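Local coordinates for protein diaminobutyrate-pyruvate transaminase and L-2,4-diaminobutyrate decarboxylase (Vibrio parahaemolyticus, PDB 2QMA) that probably decarboxylates L-2,4-diaminobutyrate with the help of pyridoxal 5'-phosphate, the chain being the C-terminal decarboxylase part of a longer enzyme, at residues Leu450-Ala455 with Asn490-Glu495; Asn53-Gly58 with Ile454-Glu459; Asp275-Ile280 with Met291-Ala296. One frame throughout, in Å; residues are numbered along the deposited sequence.

Contact 1: Leu450-Ala455 with Asn490-Glu495; sequences LTRGIA and NMLAVE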
loop_
_atom_site.group_PDB
_atom_site.type_symbol
_atom_site.label_atom_id
_atom_site.label_comp_id
_atom_site.label_asym_id
_atom_site.label_seq_id
_atom_site.Cartn_x
_atom_site.Cartn_y
_atom_site.Cartn_z
ATOM N N LEU A 450 -16.039 -20.824 -12.263
ATOM C CA LEU A 450 -14.772 -20.444 -11.615
ATOM C C LEU A 450 -13.802 -21.641 -11.406
ATOM O O LEU A 450 -12.631 -21.607 -11.819
ATOM C CB LEU A 450 -15.061 -19.758 -10.265
ATOM C CG LEU A 450 -13.839 -19.523 -9.360
ATOM C CD1 LEU A 450 -12.873 -18.635 -10.038
ATOM C CD2 LEU A 450 -14.264 -18.887 -8.061
ATOM N N THR A 451 -14.289 -22.688 -10.755
ATOM C CA THR A 451 -13.418 -23.830 -10.412
ATOM C C THR A 451 -12.977 -24.690 -11.614
ATOM O O THR A 451 -11.916 -25.333 -11.589
ATOM C CB THR A 451 -13.988 -24.692 -9.244
ATOM O OG1 THR A 451 -15.335 -25.102 -9.521
ATOM C CG2 THR A 451 -13.997 -23.872 -7.956
ATOM N N ARG A 452 -13.763 -24.681 -12.683
ATOM C CA ARG A 452 -13.294 -25.305 -13.925
ATOM C C ARG A 452 -12.393 -24.354 -14.724
ATOM O O ARG A 452 -11.689 -24.778 -15.622
ATOM C CB ARG A 452 -14.459 -25.778 -14.760
ATOM C CG ARG A 452 -15.229 -26.815 -14.018
ATOM C CD ARG A 452 -16.380 -27.292 -14.808
ATOM N NE ARG A 452 -17.379 -27.877 -13.921
ATOM C CZ ARG A 452 -18.414 -28.574 -14.363
ATOM N NH1 ARG A 452 -18.577 -28.745 -15.674
ATOM N NH2 ARG A 452 -19.286 -29.077 -13.504
ATOM N N GLY A 453 -12.411 -23.071 -14.357
ATOM C CA GLY A 453 -11.630 -22.044 -15.052
ATOM C C GLY A 453 -12.194 -21.652 -16.410
ATOM O O GLY A 453 -11.459 -21.257 -17.321
ATOM N N ILE A 454 -13.493 -21.833 -16.568
ATOM C CA ILE A 454 -14.185 -21.472 -17.797
ATOM C C ILE A 454 -14.430 -19.959 -17.824
ATOM O O ILE A 454 -14.242 -19.308 -18.832
ATOM C CB ILE A 454 -15.550 -22.162 -17.844
ATOM C CG1 ILE A 454 -15.369 -23.678 -17.956
ATOM C CG2 ILE A 454 -16.396 -21.616 -19.022
ATOM C CD1 ILE A 454 -16.672 -24.432 -17.545
ATOM N N ALA A 455 -14.854 -19.421 -16.691
ATOM C CA ALA A 455 -15.143 -18.001 -16.593
ATOM C C ALA A 455 -15.106 -17.560 -15.135
ATOM O O ALA A 455 -15.481 -18.323 -14.216
ATOM C CB ALA A 455 -16.500 -17.657 -17.215
ATOM N N ASN A 490 -24.461 -20.804 -20.868
ATOM C CA ASN A 490 -25.627 -21.628 -21.166
ATOM C C ASN A 490 -25.309 -23.116 -21.110
ATOM O O ASN A 490 -26.028 -23.892 -20.505
ATOM C CB ASN A 490 -26.244 -21.256 -22.515
ATOM C CG ASN A 490 -27.505 -22.027 -22.784
ATOM O OD1 ASN A 490 -28.440 -21.997 -21.977
ATOM N ND2 ASN A 490 -27.519 -22.777 -23.873
HETATM N N MSE A 491 -24.206 -23.514 -21.715
HETATM C CA MSE A 491 -23.828 -24.931 -21.688
HETATM C C MSE A 491 -23.630 -25.442 -20.259
HETATM O O MSE A 491 -24.077 -26.535 -19.940
HETATM C CB MSE A 491 -22.631 -25.186 -22.584
HETATM C CG MSE A 491 -22.900 -24.768 -24.034
HETATM SE SE MSE A 491 -24.550 -25.554 -24.828
HETATM C CE MSE A 491 -24.249 -27.313 -24.346
ATOM N N LEU A 492 -23.034 -24.628 -19.383
ATOM C CA LEU A 492 -22.938 -24.997 -17.967
ATOM C C LEU A 492 -24.331 -25.164 -17.351
ATOM O O LEU A 492 -24.607 -26.157 -16.667
ATOM C CB LEU A 492 -22.155 -23.925 -17.179
ATOM C CG LEU A 492 -20.639 -23.992 -17.251
ATOM C CD1 LEU A 492 -20.047 -22.848 -16.448
ATOM C CD2 LEU A 492 -20.089 -25.336 -16.704
ATOM N N ALA A 493 -25.197 -24.191 -17.612
ATOM C CA ALA A 493 -26.584 -24.193 -17.139
ATOM C C ALA A 493 -27.366 -25.430 -17.586
ATOM O O ALA A 493 -28.117 -26.004 -16.799
ATOM C CB ALA A 493 -27.292 -22.943 -17.583
ATOM N N VAL A 494 -27.177 -25.842 -18.843
ATOM C CA VAL A 494 -27.845 -27.022 -19.414
ATOM C C VAL A 494 -27.503 -28.287 -18.604
ATOM O O VAL A 494 -28.306 -29.227 -18.472
ATOM C CB VAL A 494 -27.476 -27.186 -20.928
ATOM C CG1 VAL A 494 -27.767 -28.581 -21.441
ATOM C CG2 VAL A 494 -28.219 -26.152 -21.779
ATOM N N GLU A 495 -26.303 -28.296 -18.051
ATOM C CA GLU A 495 -25.812 -29.444 -17.347
ATOM C C GLU A 495 -26.167 -29.449 -15.863
ATOM O O GLU A 495 -25.973 -30.450 -15.181
ATOM C CB GLU A 495 -24.309 -29.573 -17.568
ATOM C CG GLU A 495 -23.910 -30.003 -19.015
ATOM C CD GLU A 495 -24.601 -31.290 -19.516
ATOM O OE1 GLU A 495 -24.705 -32.266 -18.744
ATOM O OE2 GLU A 495 -25.037 -31.340 -20.683
#

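Contact 2: Asn53-Gly58 with Ile454-Glu459; sequences NAPYSG and IAVLGE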
loop_
_atom_site.group_PDB
_atom_site.type_symbol
_atom_site.label_atom_id
_atom_site.label_comp_id
_atom_site.label_asym_id
_atom_site.label_seq_id
_atom_site.Cartn_x
_atom_site.Cartn_y
_atom_site.Cartn_z
ATOM N N ASN A 53 -4.858 -20.373 -21.577
ATOM C CA ASN A 53 -5.962 -20.533 -22.516
ATOM C C ASN A 53 -7.339 -20.374 -21.857
ATOM O O ASN A 53 -8.374 -20.518 -22.508
ATOM C CB ASN A 53 -5.790 -21.853 -23.274
ATOM C CG ASN A 53 -6.268 -23.071 -22.487
ATOM O OD1 ASN A 53 -6.061 -23.184 -21.274
ATOM N ND2 ASN A 53 -6.915 -24.000 -23.195
ATOM N N ALA A 54 -7.309 -20.040 -20.561
ATOM C CA ALA A 54 -8.498 -19.826 -19.741
ATOM C C ALA A 54 -8.213 -18.757 -18.668
ATOM O O ALA A 54 -7.041 -18.446 -18.396
ATOM C CB ALA A 54 -8.950 -21.144 -19.096
ATOM N N PRO A 55 -9.279 -18.158 -18.087
ATOM C CA PRO A 55 -9.087 -17.237 -16.938
ATOM C C PRO A 55 -8.367 -17.900 -15.750
ATOM O O PRO A 55 -7.575 -17.240 -15.060
ATOM C CB PRO A 55 -10.502 -16.882 -16.502
ATOM C CG PRO A 55 -11.405 -17.389 -17.497
ATOM C CD PRO A 55 -10.697 -18.258 -18.483
ATOM N N TYR A 56 -8.688 -19.165 -15.497
ATOM C CA TYR A 56 -8.056 -19.966 -14.424
ATOM C C TYR A 56 -7.708 -21.391 -14.930
ATOM O O TYR A 56 -8.460 -21.980 -15.722
ATOM C CB TYR A 56 -8.953 -20.010 -13.159
ATOM C CG TYR A 56 -8.399 -20.939 -12.078
ATOM C CD1 TYR A 56 -7.145 -20.707 -11.495
ATOM C CD2 TYR A 56 -9.137 -22.027 -11.625
ATOM C CE1 TYR A 56 -6.628 -21.587 -10.494
ATOM C CE2 TYR A 56 -8.640 -22.906 -10.633
ATOM C CZ TYR A 56 -7.387 -22.683 -10.080
ATOM O OH TYR A 56 -6.919 -23.553 -9.110
ATOM N N SER A 57 -6.589 -21.949 -14.460
ATOM C CA SER A 57 -6.117 -23.242 -14.919
ATOM C C SER A 57 -7.097 -24.401 -14.633
ATOM O O SER A 57 -7.009 -25.464 -15.266
ATOM C CB SER A 57 -4.757 -23.517 -14.281
ATOM O OG SER A 57 -4.937 -23.919 -12.932
ATOM N N GLY A 58 -8.004 -24.208 -13.667
ATOM C CA GLY A 58 -8.934 -25.249 -13.238
ATOM C C GLY A 58 -8.353 -26.289 -12.269
ATOM O O GLY A 58 -9.073 -27.209 -11.832
ATOM N N ILE A 454 -13.493 -21.833 -16.568
ATOM C CA ILE A 454 -14.185 -21.472 -17.797
ATOM C C ILE A 454 -14.430 -19.959 -17.824
ATOM O O ILE A 454 -14.242 -19.308 -18.832
ATOM C CB ILE A 454 -15.550 -22.162 -17.844
ATOM C CG1 ILE A 454 -15.369 -23.678 -17.956
ATOM C CG2 ILE A 454 -16.396 -21.616 -19.022
ATOM C CD1 ILE A 454 -16.672 -24.432 -17.545
ATOM N N ALA A 455 -14.854 -19.421 -16.691
ATOM C CA ALA A 455 -15.143 -18.001 -16.593
ATOM C C ALA A 455 -15.106 -17.560 -15.135
ATOM O O ALA A 455 -15.481 -18.323 -14.216
ATOM C CB ALA A 455 -16.500 -17.657 -17.215
ATOM N N VAL A 456 -14.649 -16.323 -14.961
ATOM C CA VAL A 456 -14.680 -15.627 -13.678
ATOM C C VAL A 456 -15.827 -14.611 -13.727
ATOM O O VAL A 456 -15.738 -13.569 -14.396
ATOM C CB VAL A 456 -13.328 -14.956 -13.317
ATOM C CG1 VAL A 456 -13.449 -14.287 -11.918
ATOM C CG2 VAL A 456 -12.169 -16.018 -13.323
ATOM N N LEU A 457 -16.915 -14.941 -13.035
ATOM C CA LEU A 457 -18.154 -14.170 -13.102
ATOM C C LEU A 457 -18.485 -13.596 -11.736
ATOM O O LEU A 457 -18.162 -14.201 -10.719
ATOM C CB LEU A 457 -19.317 -15.065 -13.522
ATOM C CG LEU A 457 -19.177 -15.695 -14.904
ATOM C CD1 LEU A 457 -20.327 -16.654 -15.186
ATOM C CD2 LEU A 457 -19.029 -14.591 -15.985
ATOM N N GLY A 458 -19.127 -12.438 -11.722
ATOM C CA GLY A 458 -19.546 -11.820 -10.444
ATOM C C GLY A 458 -20.882 -12.415 -10.003
ATOM O O GLY A 458 -21.609 -12.975 -10.815
ATOM N N GLU A 459 -21.221 -12.307 -8.717
ATOM C CA GLU A 459 -22.554 -12.723 -8.304
ATOM C C GLU A 459 -23.061 -11.785 -7.253
ATOM O O GLU A 459 -22.322 -11.398 -6.352
ATOM C CB GLU A 459 -22.645 -14.213 -7.885
ATOM C CG GLU A 459 -22.570 -14.536 -6.414
ATOM C CD GLU A 459 -22.944 -15.993 -6.116
ATOM O OE1 GLU A 459 -24.039 -16.239 -5.539
ATOM O OE2 GLU A 459 -22.159 -16.892 -6.484
#

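Contact 3: Asp275-Ile280 with Met291-Ala296; sequences DDLDFI and MHVDGA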
loop_
_atom_site.group_PDB
_atom_site.type_symbol
_atom_site.label_atom_id
_atom_site.label_comp_id
_atom_site.label_asym_id
_atom_site.label_seq_id
_atom_site.Cartn_x
_atom_site.Cartn_y
_atom_site.Cartn_z
ATOM N N ASP A 275 -24.479 8.592 -8.312
ATOM C CA ASP A 275 -25.351 9.461 -7.527
ATOM C C ASP A 275 -25.407 10.864 -8.160
ATOM O O ASP A 275 -24.526 11.257 -8.953
ATOM C CB ASP A 275 -24.878 9.563 -6.061
ATOM C CG ASP A 275 -25.019 8.245 -5.295
ATOM O OD1 ASP A 275 -25.883 7.390 -5.626
ATOM O OD2 ASP A 275 -24.235 8.051 -4.359
ATOM N N ASP A 276 -26.486 11.578 -7.871
ATOM C CA ASP A 276 -26.607 12.959 -8.227
ATOM C C ASP A 276 -25.686 13.824 -7.317
ATOM O O ASP A 276 -26.103 14.361 -6.256
ATOM C CB ASP A 276 -28.083 13.399 -8.092
ATOM C CG ASP A 276 -28.305 14.819 -8.581
ATOM O OD1 ASP A 276 -27.308 15.559 -8.751
ATOM O OD2 ASP A 276 -29.494 15.207 -8.738
ATOM N N LEU A 277 -24.425 13.910 -7.734
ATOM C CA LEU A 277 -23.373 14.537 -6.962
ATOM C C LEU A 277 -23.647 16.031 -6.771
ATOM O O LEU A 277 -23.323 16.592 -5.753
ATOM C CB LEU A 277 -22.037 14.334 -7.679
ATOM C CG LEU A 277 -21.469 12.923 -7.825
ATOM C CD1 LEU A 277 -19.954 12.981 -8.353
ATOM C CD2 LEU A 277 -21.639 12.117 -6.508
ATOM N N ASP A 278 -24.237 16.679 -7.771
ATOM C CA ASP A 278 -24.564 18.100 -7.635
ATOM C C ASP A 278 -25.603 18.378 -6.557
ATOM O O ASP A 278 -25.479 19.299 -5.781
ATOM C CB ASP A 278 -25.021 18.655 -8.988
ATOM C CG ASP A 278 -24.756 20.125 -9.105
ATOM O OD1 ASP A 278 -23.614 20.560 -8.883
ATOM O OD2 ASP A 278 -25.684 20.849 -9.440
ATOM N N PHE A 279 -26.649 17.574 -6.508
ATOM C CA PHE A 279 -27.643 17.739 -5.415
ATOM C C PHE A 279 -27.078 17.392 -4.032
ATOM O O PHE A 279 -27.387 18.064 -3.036
ATOM C CB PHE A 279 -28.891 16.886 -5.665
ATOM C CG PHE A 279 -29.970 17.132 -4.678
ATOM C CD1 PHE A 279 -30.834 18.206 -4.838
ATOM C CD2 PHE A 279 -30.119 16.305 -3.566
ATOM C CE1 PHE A 279 -31.862 18.444 -3.896
ATOM C CE2 PHE A 279 -31.115 16.521 -2.649
ATOM C CZ PHE A 279 -32.011 17.604 -2.816
ATOM N N ILE A 280 -26.232 16.370 -3.982
ATOM C CA ILE A 280 -25.584 15.996 -2.725
ATOM C C ILE A 280 -24.725 17.201 -2.283
ATOM O O ILE A 280 -24.712 17.572 -1.105
ATOM C CB ILE A 280 -24.783 14.737 -2.894
ATOM C CG1 ILE A 280 -25.767 13.568 -3.092
ATOM C CG2 ILE A 280 -23.908 14.452 -1.639
ATOM C CD1 ILE A 280 -25.108 12.227 -3.433
HETATM N N MSE A 291 -18.773 16.777 1.715
HETATM C CA MSE A 291 -19.136 15.803 0.715
HETATM C C MSE A 291 -17.873 15.121 0.271
HETATM O O MSE A 291 -16.936 15.772 -0.228
HETATM C CB MSE A 291 -19.825 16.392 -0.515
HETATM C CG MSE A 291 -20.028 15.199 -1.584
HETATM SE SE MSE A 291 -21.022 15.766 -3.163
HETATM C CE MSE A 291 -19.696 16.873 -4.037
ATOM N N HIS A 292 -17.869 13.818 0.462
ATOM C CA HIS A 292 -16.784 12.961 -0.013
ATOM C C HIS A 292 -17.322 12.220 -1.227
ATOM O O HIS A 292 -18.379 11.554 -1.142
ATOM C CB HIS A 292 -16.274 11.991 1.094
ATOM C CG HIS A 292 -15.317 10.961 0.553
ATOM N ND1 HIS A 292 -14.015 11.258 0.205
ATOM C CD2 HIS A 292 -15.496 9.644 0.245
ATOM C CE1 HIS A 292 -13.432 10.182 -0.295
ATOM N NE2 HIS A 292 -14.292 9.177 -0.247
ATOM N N VAL A 293 -16.604 12.304 -2.352
ATOM C CA VAL A 293 -17.028 11.564 -3.565
ATOM C C VAL A 293 -16.230 10.263 -3.677
ATOM O O VAL A 293 -15.011 10.299 -3.808
ATOM C CB VAL A 293 -16.913 12.394 -4.865
ATOM C CG1 VAL A 293 -17.218 11.440 -6.097
ATOM C CG2 VAL A 293 -17.866 13.598 -4.828
ATOM N N ASP A 294 -16.901 9.112 -3.599
ATOM C CA ASP A 294 -16.203 7.867 -3.826
ATOM C C ASP A 294 -16.200 7.589 -5.350
ATOM O O ASP A 294 -17.154 6.994 -5.917
ATOM C CB ASP A 294 -16.843 6.716 -3.026
ATOM C CG ASP A 294 -16.116 5.356 -3.226
ATOM O OD1 ASP A 294 -15.157 5.278 -4.029
ATOM O OD2 ASP A 294 -16.538 4.355 -2.586
ATOM N N GLY A 295 -15.130 7.990 -6.027
ATOM C CA GLY A 295 -15.100 7.723 -7.454
ATOM C C GLY A 295 -14.176 6.612 -7.845
ATOM O O GLY A 295 -13.644 6.648 -8.946
ATOM N N ALA A 296 -14.009 5.633 -6.953
ATOM C CA ALA A 296 -13.069 4.529 -7.170
ATOM C C ALA A 296 -13.344 3.871 -8.527
ATOM O O ALA A 296 -12.405 3.681 -9.298
ATOM C CB ALA A 296 -13.083 3.523 -5.989
#

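Contact 1: Leu450-Ala455 with Asn490-Glu495
Ile454, just past the end of helix 438-452, and Leu492 of helix 479-495 reach for each other and meet tip to tip. The closest atoms are Ile454 CD1 and Leu492 CD2, 3.6 Å apart, and the same Ile454 CD1 lies 3.9 Å from Leu492 CD1, so one methyl rests against both ends of the leucine fork. Turning Ile454 CG1 opposite its own carbonyl carbon (chi1 -66°) sends the longer branch outward to make this touch. Leu492 is the buried member of the pair, and it also leans on Ala449 of helix 438-452, about a turn before Arg452.

The second touch sets a methyl against a charged group. Arg452 runs past Leu492 in the opposite direction, its chain extended from CG to NE, and Leu492 CD2 comes to lie over one face of the guanidinium, 3.9 Å from Arg452 NH1. The methyl thus takes a flat face while the charge is answered elsewhere: Arg452 NE forms a salt bridge with Glu448, a turn earlier in the same helix.

No hydrogen bond crosses between the segments. Gly453 leaves the helix with positive phi (74°) and closes a Schellman motif, in which Gly453 N bonds to Leu450 O at 2.9 Å. That turn delivers Ile454 to the face of helix 479-495, where it also touches Lys488. Two helices held side by side next to a four-stranded antiparallel sheet are consistent with the small C-terminal domain of fold type I pyridoxal-phosphate enzymes.

Contact 2: Asn53-Gly58 with Ile454-Glu459
Pro55 presses its ring onto the chain just as that chain leaves a helix end, and it gives up more surface here than any other residue of the two segments. Two ring atoms, CG and CD, lie against the 454-455 linkage: Pro55 CG and Pro55 CD each stand 3.7 Å from Ile454 O, and Pro55 CG also lies 3.9 Å from Ala455 CA. These are van der Waals touches of ring methylenes on backbone, and no hydrogen bond joins the segments. Pro55 also packs on His100 and Asp102.

Ile454 takes part through its main chain. Its CB points away from the proline, and the side chain turns off to helix 479-495, so that what Pro55 covers of this residue is its backbone.

The contact joins parts of the fold that lie far apart in sequence. Residues 53-58 form the loop between helices 32-51 and 61-69 near the N terminus, whereas 454-459 leads into strand 458-462 at the margin of the C-terminal antiparallel sheet. As in relatives of DOPA decarboxylase, this N-terminal region sits close to the dimer partner: the Tyr56 ring meets Trp132 of the second subunit edge-to-face.

Val456 supplies the side-chain half of the contact. With CG1 opposite the backbone N (chi1 -178°), its other branch, CG2, is left to meet the proline, and Val456 CG2 stands 3.7 Å from Pro55 CB. The backbone of Val456 is hydrogen-bonded to Asp102 and Ile104, and that of Pro55 to Phe97.

Contact 3: Asp275-Ile280 with Met291-Ala296
The selenium of Met291, a selenomethionine, sits against both a backbone oxygen and a methyl: Met291 SE is 3.6 Å from Leu277 O and 3.5 Å from Ile280 CG2. It belongs to a beta-alpha-beta unit in which strand 258-265, helix 277-287 and strand 290-295 follow one another, the two strands lying parallel and adjacent in the seven-stranded mixed sheet of the large domain.

Extended in chi1 and chi2, Met291 carries its selenium straight out to the helix; the bend at chi3 (72°) turns only Met291 CE, which ends 4.0 Å from Leu277 O. Ile280 crosses Met291 at about a right angle and continues onto Ile262 of the neighbouring strand. Two residues along the strand, Val293 meets Leu277, a turn earlier in the helix, again nearly at right angles, with Leu277 CD1 3.9 Å from Val293 CG1; all four residues are buried.

Both segments secure their own ends. At the helix start Asp276 is the N-cap, its OD1 accepting a nearly straight bond (170°) from Phe279 N, which arrives from above the carboxylate plane. Toward the end of 291-296, an Asx turn has Asp294 OD1 accepting from Ala296 N at 3.2 Å, on the anti side and 26° out of the carboxylate plane.

Overall arrangement
From the N terminus, the loop 53-58 comes first, but its partner waits some four hundred residues downstream, so contact 2 closes by far the longest loop. Past the middle of that span contact 3 closes a short loop, tying helix 277-287 to strand 290-295 after a ten-residue gap; its centre lies 33 Å from that of contact 2, across the chain's centre, and it is in series with contact 1. Contact 1 takes over where contact 2 ends, the two meeting on a shared stretch, Ile454 and Ala455, and Gly453 O lies 3.3 Å from Pro55 CD. Together contacts 1 and 2 link the N-terminal region, the C-terminal sheet margin and the last helix.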